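Local coordinates for protein multi-copper Oxidase CueO (Ochrobactrum, PDB 6EVG) that is a laccase-like multi-copper oxidase that oxidises lignin model compounds and lignosulfonate, probably passing the electrons through its copper centres to dioxygen, at residues 157-165 against 311-319; 234-245 against 256-264. One frame throughout, in Å; residues are numbered along the deposited sequence.

Contact 1 of 2, residues 157-165 against 311-319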
loop_
_atom_site.group_PDB
_atom_site.type_symbol
_atom_site.label_atom_id
_atom_site.label_comp_id
_atom_site.label_asym_id
_atom_site.label_seq_id
_atom_site.Cartn_x
_atom_site.Cartn_y
_atom_site.Cartn_z
ATOM N N ASP A 157 0.339 -18.160 -13.147
ATOM C CA ASP A 157 0.296 -18.577 -11.745
ATOM C C ASP A 157 0.113 -20.073 -11.558
ATOM O O ASP A 157 0.654 -20.646 -10.606
ATOM C CB ASP A 157 -0.687 -17.788 -10.932
ATOM C CG ASP A 157 -0.227 -16.357 -10.672
ATOM O OD1 ASP A 157 0.836 -15.913 -11.119
ATOM O OD2 ASP A 157 -0.990 -15.627 -9.951
ATOM N N ALA A 158 -0.658 -20.690 -12.428
ATOM C CA ALA A 158 -0.828 -22.166 -12.332
ATOM C C ALA A 158 0.512 -22.869 -12.512
ATOM O O ALA A 158 0.802 -23.821 -11.750
ATOM C CB ALA A 158 -1.856 -22.677 -13.326
ATOM N N GLU A 159 1.308 -22.422 -13.470
ATOM C CA GLU A 159 2.628 -23.002 -13.697
ATOM C C GLU A 159 3.558 -22.758 -12.493
ATOM O O GLU A 159 4.419 -23.582 -12.206
ATOM C CB GLU A 159 3.266 -22.425 -14.966
ATOM C CG GLU A 159 4.586 -23.067 -15.324
ATOM C CD GLU A 159 5.261 -22.438 -16.530
ATOM O OE1 GLU A 159 4.586 -21.720 -17.314
ATOM O OE2 GLU A 159 6.477 -22.680 -16.690
ATOM N N ARG A 160 3.353 -21.651 -11.783
ATOM C CA ARG A 160 4.112 -21.363 -10.572
ATOM C C ARG A 160 3.685 -22.234 -9.377
ATOM O O ARG A 160 4.332 -22.208 -8.344
ATOM C CB ARG A 160 3.965 -19.878 -10.180
ATOM C CG ARG A 160 4.595 -18.896 -11.185
ATOM C CD ARG A 160 4.372 -17.461 -10.749
ATOM N NE ARG A 160 5.052 -16.564 -11.681
ATOM C CZ ARG A 160 4.477 -15.896 -12.657
ATOM N NH1 ARG A 160 3.175 -15.828 -12.788
ATOM N NH2 ARG A 160 5.259 -15.254 -13.519
ATOM N N GLY A 161 2.538 -22.883 -9.481
ATOM C CA GLY A 161 2.016 -23.600 -8.353
ATOM C C GLY A 161 1.278 -22.769 -7.340
ATOM O O GLY A 161 1.230 -23.107 -6.143
ATOM N N LEU A 162 0.705 -21.652 -7.763
ATOM C CA LEU A 162 0.076 -20.727 -6.842
ATOM C C LEU A 162 -1.436 -20.871 -6.910
ATOM O O LEU A 162 -2.021 -20.987 -8.013
ATOM C CB LEU A 162 0.425 -19.307 -7.168
ATOM C CG LEU A 162 1.908 -18.933 -7.029
ATOM C CD1 LEU A 162 2.212 -17.554 -7.577
ATOM C CD2 LEU A 162 2.375 -19.048 -5.612
ATOM N N PRO A 163 -2.131 -20.765 -5.774
ATOM C CA PRO A 163 -3.604 -20.661 -5.770
ATOM C C PRO A 163 -4.012 -19.407 -6.555
ATOM O O PRO A 163 -3.356 -18.388 -6.406
ATOM C CB PRO A 163 -3.937 -20.549 -4.280
ATOM C CG PRO A 163 -2.746 -21.095 -3.540
ATOM C CD PRO A 163 -1.595 -20.703 -4.391
ATOM N N GLU A 164 -5.098 -19.500 -7.304
ATOM C CA GLU A 164 -5.528 -18.406 -8.153
ATOM C C GLU A 164 -7.034 -18.331 -8.361
ATOM O O GLU A 164 -7.466 -17.574 -9.260
ATOM C CB GLU A 164 -4.760 -18.446 -9.492
ATOM C CG GLU A 164 -5.076 -19.640 -10.346
ATOM C CD GLU A 164 -4.596 -19.593 -11.773
ATOM O OE1 GLU A 164 -4.161 -18.536 -12.172
ATOM O OE2 GLU A 164 -4.667 -20.598 -12.467
ATOM N N ASP A 165 -7.820 -19.003 -7.518
ATOM C CA ASP A 165 -9.294 -18.941 -7.675
ATOM C C ASP A 165 -9.812 -17.793 -6.791
ATOM O O ASP A 165 -9.901 -17.943 -5.567
ATOM C CB ASP A 165 -9.897 -20.305 -7.244
ATOM C CG ASP A 165 -11.321 -20.522 -7.599
ATOM O OD1 ASP A 165 -11.935 -19.592 -8.151
ATOM O OD2 ASP A 165 -11.870 -21.641 -7.307
ATOM N N VAL A 311 -4.784 -26.479 -4.660
ATOM C CA VAL A 311 -3.331 -26.493 -4.442
ATOM C C VAL A 311 -2.995 -27.131 -3.100
ATOM O O VAL A 311 -3.476 -26.650 -2.068
ATOM C CB VAL A 311 -2.715 -25.070 -4.521
ATOM C CG1 VAL A 311 -1.215 -25.117 -4.285
ATOM C CG2 VAL A 311 -3.085 -24.450 -5.856
ATOM N N THR A 312 -2.222 -28.214 -3.108
ATOM C CA THR A 312 -1.911 -28.946 -1.883
ATOM C C THR A 312 -0.419 -28.890 -1.515
ATOM O O THR A 312 -0.079 -29.139 -0.350
ATOM C CB THR A 312 -2.433 -30.365 -1.955
ATOM O OG1 THR A 312 -1.846 -31.044 -3.046
ATOM C CG2 THR A 312 -3.932 -30.411 -2.134
ATOM N N LYS A 313 0.451 -28.616 -2.487
ATOM C CA LYS A 313 1.868 -28.560 -2.267
ATOM C C LYS A 313 2.333 -27.102 -2.282
ATOM O O LYS A 313 1.781 -26.319 -3.001
ATOM C CB LYS A 313 2.621 -29.319 -3.389
ATOM C CG LYS A 313 2.252 -30.815 -3.460
ATOM C CD LYS A 313 2.509 -31.535 -2.126
ATOM C CE LYS A 313 2.505 -33.060 -2.268
ATOM N NZ LYS A 313 1.949 -33.732 -1.054
ATOM N N ARG A 314 3.405 -26.793 -1.549
ATOM C CA ARG A 314 4.001 -25.442 -1.508
ATOM C C ARG A 314 5.003 -25.326 -2.588
ATOM O O ARG A 314 5.841 -26.237 -2.761
ATOM C CB ARG A 314 4.708 -25.194 -0.100
ATOM C CG ARG A 314 3.798 -25.390 1.105
ATOM C CD ARG A 314 4.402 -25.162 2.464
ATOM N NE ARG A 314 5.681 -25.875 2.549
ATOM C CZ ARG A 314 5.822 -27.196 2.714
ATOM N NH1 ARG A 314 4.779 -27.944 3.030
ATOM N NH2 ARG A 314 7.036 -27.759 2.578
ATOM N N PRO A 315 5.041 -24.178 -3.269
ATOM C CA PRO A 315 6.143 -23.893 -4.140
ATOM C C PRO A 315 7.423 -23.488 -3.361
ATOM O O PRO A 315 7.326 -22.748 -2.382
ATOM C CB PRO A 315 5.620 -22.696 -4.948
ATOM C CG PRO A 315 4.725 -21.975 -4.025
ATOM C CD PRO A 315 4.079 -23.055 -3.219
ATOM N N ASP A 316 8.559 -23.999 -3.843
ATOM C CA ASP A 316 9.863 -23.618 -3.284
ATOM C C ASP A 316 10.618 -22.607 -4.076
ATOM O O ASP A 316 11.450 -21.916 -3.506
ATOM C CB ASP A 316 10.737 -24.860 -3.150
ATOM C CG ASP A 316 10.240 -25.839 -2.094
ATOM O OD1 ASP A 316 9.582 -25.428 -1.101
ATOM O OD2 ASP A 316 10.573 -27.018 -2.309
ATOM N N ARG A 317 10.350 -22.522 -5.372
ATOM C CA ARG A 317 11.088 -21.605 -6.225
ATOM C C ARG A 317 10.119 -20.893 -7.194
ATOM O O ARG A 317 9.225 -21.506 -7.683
ATOM C CB ARG A 317 12.191 -22.332 -7.035
ATOM C CG ARG A 317 13.156 -21.366 -7.719
ATOM C CD ARG A 317 14.446 -22.016 -8.169
ATOM N NE ARG A 317 14.156 -22.996 -9.153
ATOM C CZ ARG A 317 14.553 -22.868 -10.397
ATOM N NH1 ARG A 317 15.191 -21.775 -10.768
ATOM N NH2 ARG A 317 14.300 -23.819 -11.252
ATOM N N LEU A 318 10.325 -19.589 -7.368
ATOM C CA LEU A 318 9.556 -18.787 -8.298
ATOM C C LEU A 318 10.508 -17.995 -9.187
ATOM O O LEU A 318 11.724 -17.954 -8.944
ATOM C CB LEU A 318 8.605 -17.865 -7.534
ATOM C CG LEU A 318 7.526 -18.560 -6.707
ATOM C CD1 LEU A 318 6.815 -17.551 -5.851
ATOM C CD2 LEU A 318 6.547 -19.342 -7.578
ATOM N N ASP A 319 9.952 -17.263 -10.161
ATOM C CA ASP A 319 10.696 -16.410 -11.064
ATOM C C ASP A 319 10.833 -15.007 -10.477
ATOM O O ASP A 319 10.059 -14.123 -10.779
ATOM C CB ASP A 319 9.978 -16.361 -12.413
ATOM C CG ASP A 319 8.505 -15.916 -12.326
ATOM O OD1 ASP A 319 7.767 -16.439 -11.467
ATOM O OD2 ASP A 319 8.047 -15.085 -13.156
HETATM O O HOH W 1 6.977 -22.813 -8.678
HETATM O O HOH W 2 2.306 -25.521 -5.546
#

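Contact 2 of 2, residues 234-245 against 256-264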
loop_
_atom_site.group_PDB
_atom_site.type_symbol
_atom_site.label_atom_id
_atom_site.label_comp_id
_atom_site.label_asym_id
_atom_site.label_seq_id
_atom_site.Cartn_x
_atom_site.Cartn_y
_atom_site.Cartn_z
ATOM N N HIS A 234 1.761 -6.282 12.477
ATOM C CA HIS A 234 2.810 -7.266 12.693
ATOM C C HIS A 234 2.028 -8.580 12.896
ATOM O O HIS A 234 1.634 -8.881 14.038
ATOM C CB HIS A 234 3.671 -6.904 13.910
ATOM C CG HIS A 234 4.229 -5.524 13.888
ATOM N ND1 HIS A 234 5.345 -5.167 13.152
ATOM C CD2 HIS A 234 3.802 -4.410 14.520
ATOM C CE1 HIS A 234 5.574 -3.865 13.344
ATOM N NE2 HIS A 234 4.655 -3.390 14.181
ATOM N N VAL A 235 1.768 -9.290 11.808
ATOM C CA VAL A 235 0.706 -10.281 11.801
ATOM C C VAL A 235 1.205 -11.697 11.950
ATOM O O VAL A 235 2.213 -12.083 11.349
ATOM C CB VAL A 235 -0.220 -10.164 10.560
ATOM C CG1 VAL A 235 -0.811 -8.778 10.436
ATOM C CG2 VAL A 235 0.443 -10.562 9.305
ATOM N N ARG A 236 0.469 -12.482 12.712
ATOM C CA ARG A 236 0.704 -13.929 12.817
ATOM C C ARG A 236 -0.646 -14.613 12.797
ATOM O O ARG A 236 -1.680 -13.994 13.055
ATOM C CB ARG A 236 1.485 -14.318 14.111
ATOM C CG ARG A 236 0.699 -14.075 15.384
ATOM C CD ARG A 236 1.278 -14.857 16.546
ATOM N NE ARG A 236 0.614 -14.578 17.788
ATOM C CZ ARG A 236 0.492 -15.406 18.800
ATOM N NH1 ARG A 236 0.858 -16.667 18.702
ATOM N NH2 ARG A 236 -0.140 -14.990 19.893
ATOM N N LEU A 237 -0.601 -15.950 12.654
ATOM C CA LEU A 237 -1.764 -16.760 12.985
ATOM C C LEU A 237 -1.663 -17.245 14.431
ATOM O O LEU A 237 -0.574 -17.334 15.002
ATOM C CB LEU A 237 -1.879 -17.962 12.020
ATOM C CG LEU A 237 -2.338 -17.545 10.602
ATOM C CD1 LEU A 237 -2.214 -18.487 9.459
ATOM C CD2 LEU A 237 -3.690 -16.902 10.533
ATOM N N SER A 238 -2.808 -17.446 15.054
ATOM C CA SER A 238 -2.891 -17.726 16.483
ATOM C C SER A 238 -2.205 -19.059 16.850
ATOM O O SER A 238 -1.869 -19.223 18.048
ATOM C CB SER A 238 -4.318 -17.681 16.963
ATOM O OG SER A 238 -5.131 -18.563 16.271
ATOM N N ASP A 239 -2.055 -19.987 15.926
ATOM C CA ASP A 239 -1.301 -21.211 16.157
ATOM C C ASP A 239 0.083 -21.155 15.547
ATOM O O ASP A 239 0.764 -22.205 15.439
ATOM C CB ASP A 239 -2.077 -22.426 15.693
ATOM C CG ASP A 239 -2.316 -22.462 14.244
ATOM O OD1 ASP A 239 -1.828 -21.619 13.441
ATOM O OD2 ASP A 239 -3.097 -23.393 13.871
ATOM N N ASN A 240 0.561 -19.973 15.171
ATOM C CA ASN A 240 1.909 -19.805 14.691
ATOM C C ASN A 240 2.270 -20.522 13.441
ATOM O O ASN A 240 3.442 -20.653 13.116
ATOM C CB ASN A 240 2.959 -20.076 15.799
ATOM C CG ASN A 240 2.753 -19.172 16.991
ATOM O OD1 ASN A 240 2.753 -17.928 16.869
ATOM N ND2 ASN A 240 2.591 -19.786 18.151
ATOM N N ARG A 241 1.279 -20.946 12.650
ATOM C CA ARG A 241 1.624 -21.627 11.401
ATOM C C ARG A 241 2.314 -20.670 10.462
ATOM O O ARG A 241 2.080 -19.459 10.454
ATOM C CB ARG A 241 0.397 -22.302 10.793
ATOM C CG ARG A 241 -0.623 -21.349 10.218
ATOM C CD ARG A 241 -1.829 -22.083 9.642
ATOM N NE ARG A 241 -2.633 -22.634 10.724
ATOM C CZ ARG A 241 -3.700 -23.341 10.512
ATOM N NH1 ARG A 241 -4.082 -23.593 9.256
ATOM N NH2 ARG A 241 -4.413 -23.712 11.540
ATOM N N PRO A 242 3.197 -21.194 9.619
ATOM C CA PRO A 242 4.011 -20.308 8.786
ATOM C C PRO A 242 3.188 -19.580 7.725
ATOM O O PRO A 242 2.225 -20.129 7.161
ATOM C CB PRO A 242 5.019 -21.268 8.122
ATOM C CG PRO A 242 4.564 -22.572 8.388
ATOM C CD PRO A 242 3.623 -22.600 9.503
ATOM N N LEU A 243 3.619 -18.369 7.461
ATOM C CA LEU A 243 3.176 -17.550 6.343
ATOM C C LEU A 243 4.264 -17.638 5.291
ATOM O O LEU A 243 5.366 -17.086 5.516
ATOM C CB LEU A 243 2.874 -16.127 6.745
ATOM C CG LEU A 243 2.015 -15.893 8.020
ATOM C CD1 LEU A 243 1.993 -14.404 8.307
ATOM C CD2 LEU A 243 0.762 -16.678 8.099
ATOM N N LEU A 244 4.020 -18.324 4.180
ATOM C CA LEU A 244 5.042 -18.468 3.163
ATOM C C LEU A 244 4.985 -17.232 2.238
ATOM O O LEU A 244 4.060 -17.102 1.444
ATOM C CB LEU A 244 4.873 -19.752 2.362
ATOM C CG LEU A 244 5.912 -19.948 1.237
ATOM C CD1 LEU A 244 7.311 -20.142 1.814
ATOM C CD2 LEU A 244 5.517 -21.126 0.406
ATOM N N VAL A 245 5.959 -16.336 2.384
ATOM C CA VAL A 245 5.909 -15.096 1.594
ATOM C C VAL A 245 6.429 -15.377 0.199
ATOM O O VAL A 245 7.584 -15.810 0.031
ATOM C CB VAL A 245 6.722 -13.974 2.260
ATOM C CG1 VAL A 245 6.507 -12.708 1.410
ATOM C CG2 VAL A 245 6.309 -13.731 3.685
ATOM N N PRO A 256 10.833 -18.211 -2.013
ATOM C CA PRO A 256 9.809 -17.904 -0.993
ATOM C C PRO A 256 10.296 -18.280 0.407
ATOM O O PRO A 256 10.935 -19.358 0.633
ATOM C CB PRO A 256 8.629 -18.752 -1.402
ATOM C CG PRO A 256 8.715 -18.790 -2.908
ATOM C CD PRO A 256 10.237 -18.801 -3.218
ATOM N N GLU A 257 9.931 -17.464 1.392
ATOM C CA GLU A 257 10.407 -17.585 2.738
ATOM C C GLU A 257 9.269 -17.733 3.718
ATOM O O GLU A 257 8.424 -16.871 3.766
ATOM C CB GLU A 257 11.200 -16.294 3.108
ATOM C CG GLU A 257 11.804 -16.391 4.532
ATOM C CD GLU A 257 12.387 -15.103 5.102
ATOM O OE1 GLU A 257 12.182 -14.002 4.564
ATOM O OE2 GLU A 257 13.015 -15.203 6.182
ATOM N N PRO A 258 9.268 -18.787 4.588
ATOM C CA PRO A 258 8.281 -18.830 5.662
ATOM C C PRO A 258 8.636 -17.901 6.777
ATOM O O PRO A 258 9.807 -17.874 7.235
ATOM C CB PRO A 258 8.288 -20.297 6.100
ATOM C CG PRO A 258 9.668 -20.741 5.765
ATOM C CD PRO A 258 10.185 -19.938 4.600
ATOM N N VAL A 259 7.668 -17.161 7.244
ATOM C CA VAL A 259 7.832 -16.337 8.426
ATOM C C VAL A 259 6.737 -16.675 9.426
ATOM O O VAL A 259 5.655 -17.103 9.051
ATOM C CB VAL A 259 7.880 -14.856 8.143
ATOM C CG1 VAL A 259 8.976 -14.486 7.149
ATOM C CG2 VAL A 259 6.592 -14.367 7.656
ATOM N N GLU A 260 7.065 -16.531 10.711
ATOM C CA GLU A 260 6.045 -16.734 11.750
ATOM C C GLU A 260 5.261 -15.489 12.071
ATOM O O GLU A 260 4.147 -15.596 12.626
ATOM C CB GLU A 260 6.683 -17.342 12.993
ATOM C CG GLU A 260 7.381 -18.664 12.750
ATOM C CD GLU A 260 7.923 -19.218 14.060
ATOM O OE1 GLU A 260 9.062 -18.811 14.454
ATOM O OE2 GLU A 260 7.181 -19.973 14.690
ATOM N N ARG A 261 5.825 -14.310 11.780
ATOM C CA ARG A 261 5.126 -13.040 12.017
ATOM C C ARG A 261 5.656 -12.096 10.926
ATOM O O ARG A 261 6.818 -12.164 10.576
ATOM C CB ARG A 261 5.348 -12.488 13.417
ATOM C CG ARG A 261 4.451 -11.265 13.692
ATOM C CD ARG A 261 4.614 -10.726 15.036
ATOM N NE ARG A 261 4.134 -11.608 16.106
ATOM C CZ ARG A 261 2.981 -11.447 16.768
ATOM N NH1 ARG A 261 2.050 -10.605 16.335
ATOM N NH2 ARG A 261 2.749 -12.141 17.874
ATOM N N LEU A 262 4.769 -11.330 10.329
ATOM C CA LEU A 262 5.070 -10.492 9.159
ATOM C C LEU A 262 4.721 -9.026 9.416
ATOM O O LEU A 262 3.600 -8.713 9.749
ATOM C CB LEU A 262 4.267 -11.013 7.975
ATOM C CG LEU A 262 4.342 -10.159 6.682
ATOM C CD1 LEU A 262 5.759 -10.163 6.109
ATOM C CD2 LEU A 262 3.388 -10.757 5.669
ATOM N N THR A 263 5.724 -8.143 9.297
ATOM C CA THR A 263 5.459 -6.701 9.437
ATOM C C THR A 263 5.017 -6.113 8.102
ATOM O O THR A 263 5.684 -6.375 7.076
ATOM C CB THR A 263 6.680 -5.958 9.970
ATOM O OG1 THR A 263 6.935 -6.431 11.317
ATOM C CG2 THR A 263 6.516 -4.461 9.958
ATOM N N ILE A 264 3.961 -5.322 8.107
ATOM C CA ILE A 264 3.467 -4.632 6.924
ATOM C C ILE A 264 3.164 -3.211 7.319
ATOM O O ILE A 264 2.309 -2.951 8.170
ATOM C CB ILE A 264 2.235 -5.322 6.309
ATOM C CG1 ILE A 264 2.342 -6.838 6.250
ATOM C CG2 ILE A 264 1.936 -4.753 4.934
ATOM C CD1 ILE A 264 1.174 -7.567 5.870
HETATM O O HOH W 3 1.906 -17.306 12.260
#

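Contact 1 of 2, residues 157-165 against 311-319
Arg160 reaches across to Asp319 and takes its carboxylate side-on. Arg160 NE meets Asp319 OD1 at 2.7 Å and Arg160 NH2 meets Asp319 OD2 at 2.8 Å, both bonds nearly straight, with the guanidinium and carboxylate planes only 16° apart. The chain is extended from CG to NE, with CG anti to the carbonyl carbon (chi1 -66°), which carries the guanidinium out to the acid. On its other side Arg160 NH1 donates to Asp157 OD1 at 2.9 Å, a more bent bond within the same segment. Asp154 adds a second charge at NH2, and Asp157 in turn holds Arg221 of strand 219-226.

Beyond the salt bridge the two segments meet through carbon groups, some of them packed on carbonyl oxygens. Leu318 brings CD2 against Arg160 CB at 3.7 Å, crossing the arginine's aliphatic root at about a right angle. Leu162 CD2 meets the Pro315 ring at CG, 4.1 Å away, and both side chains also rest on Leu273 of strand 269-275. Val311 turns CG2 onto the start of the Pro163 ring, 3.8 Å from Pro163 N, while its CG1 lies near the Gly161 carbonyl.

Two waters join the backbones, each donating to one carbonyl of each segment: one links Arg160 O to Arg317 O, the other, its oxygen 2.7 Å from Gly161 O, reaches Lys313 O. No direct backbone hydrogen bond is made, so the loops after strands 148-153 and 295-303 are matched through side chains and water. Bonds on two sides fix the guanidinium in rotation, and Asp319, Asp157 and Asp154 probably compensate its charge well.

Contact 2 of 2, residues 234-245 against 256-264
The antiparallel hairpin of strands 243-248 and 251-259 in the central cupredoxin-like domain supplies half of this contact; the other half pairs strand 233-237 with the edge strand 262-264 of a second sheet. In the hairpin, Leu243 and Val259 form a hydrogen-bonded pair with N to O distances of 2.9 Å in both directions. Val245 with Glu257, and Val235 with Leu262 in the second sheet, are also hydrogen-bonded pairs, Glu257 N to Val245 O being longer at 3.2 Å. Val245 CG2 packs on Val259 CG2 at 4.0 Å, and Leu243 CD1 reaches Leu262 CB, linking the two ladders. On the other face of the hairpin, Leu244 CG stands anti to the backbone N (chi1 179°), which brings CD1 over Pro256 CB and the Glu257-Pro258 peptide.

Arg261 folds back at chi3 (-68°) to bring NH1 to His234 O, 2.9 Å away and in the guanidinium plane. One face of that guanidinium receives the aliphatic chain of Arg236, CG lying over its rim. Asp295 pairs with both arginines, which would offset their like charges. With alanine in place of Arg261 the donor to His234 O and one charge partner of Asp295 are gone, and the Arg236 chain would probably be freer to move. A water accepts from Leu237 N and donates to Arg241 O and Glu260 O. Farther along, Thr263 OG1 and His234 ND1 share a 2.7 Å hydrogen bond at the ring edge.

In the fold
Both contacts are partly buried, but they differ in kind. Contact 1 ties the loop between strands 148-153 and 170-178 to the loop between 295-303 and 332-336, and relies on a charge network, small apolar patches and water; contact 2 lies within the central domain and rests on backbone ladders, with its arginines and acids at the margins. Along the chain, contact 2 is nested inside the long loop that contact 1 closes. Their centres are 18 Å apart, yet they touch: Leu318 CD1 packs on Pro256 CG at 3.7 Å, and Leu244 CD2 sits by the Pro315 carbonyl. Strand 251-259 thus serves both, pairing in the hairpin and meeting the later part of 311-319 through Pro256.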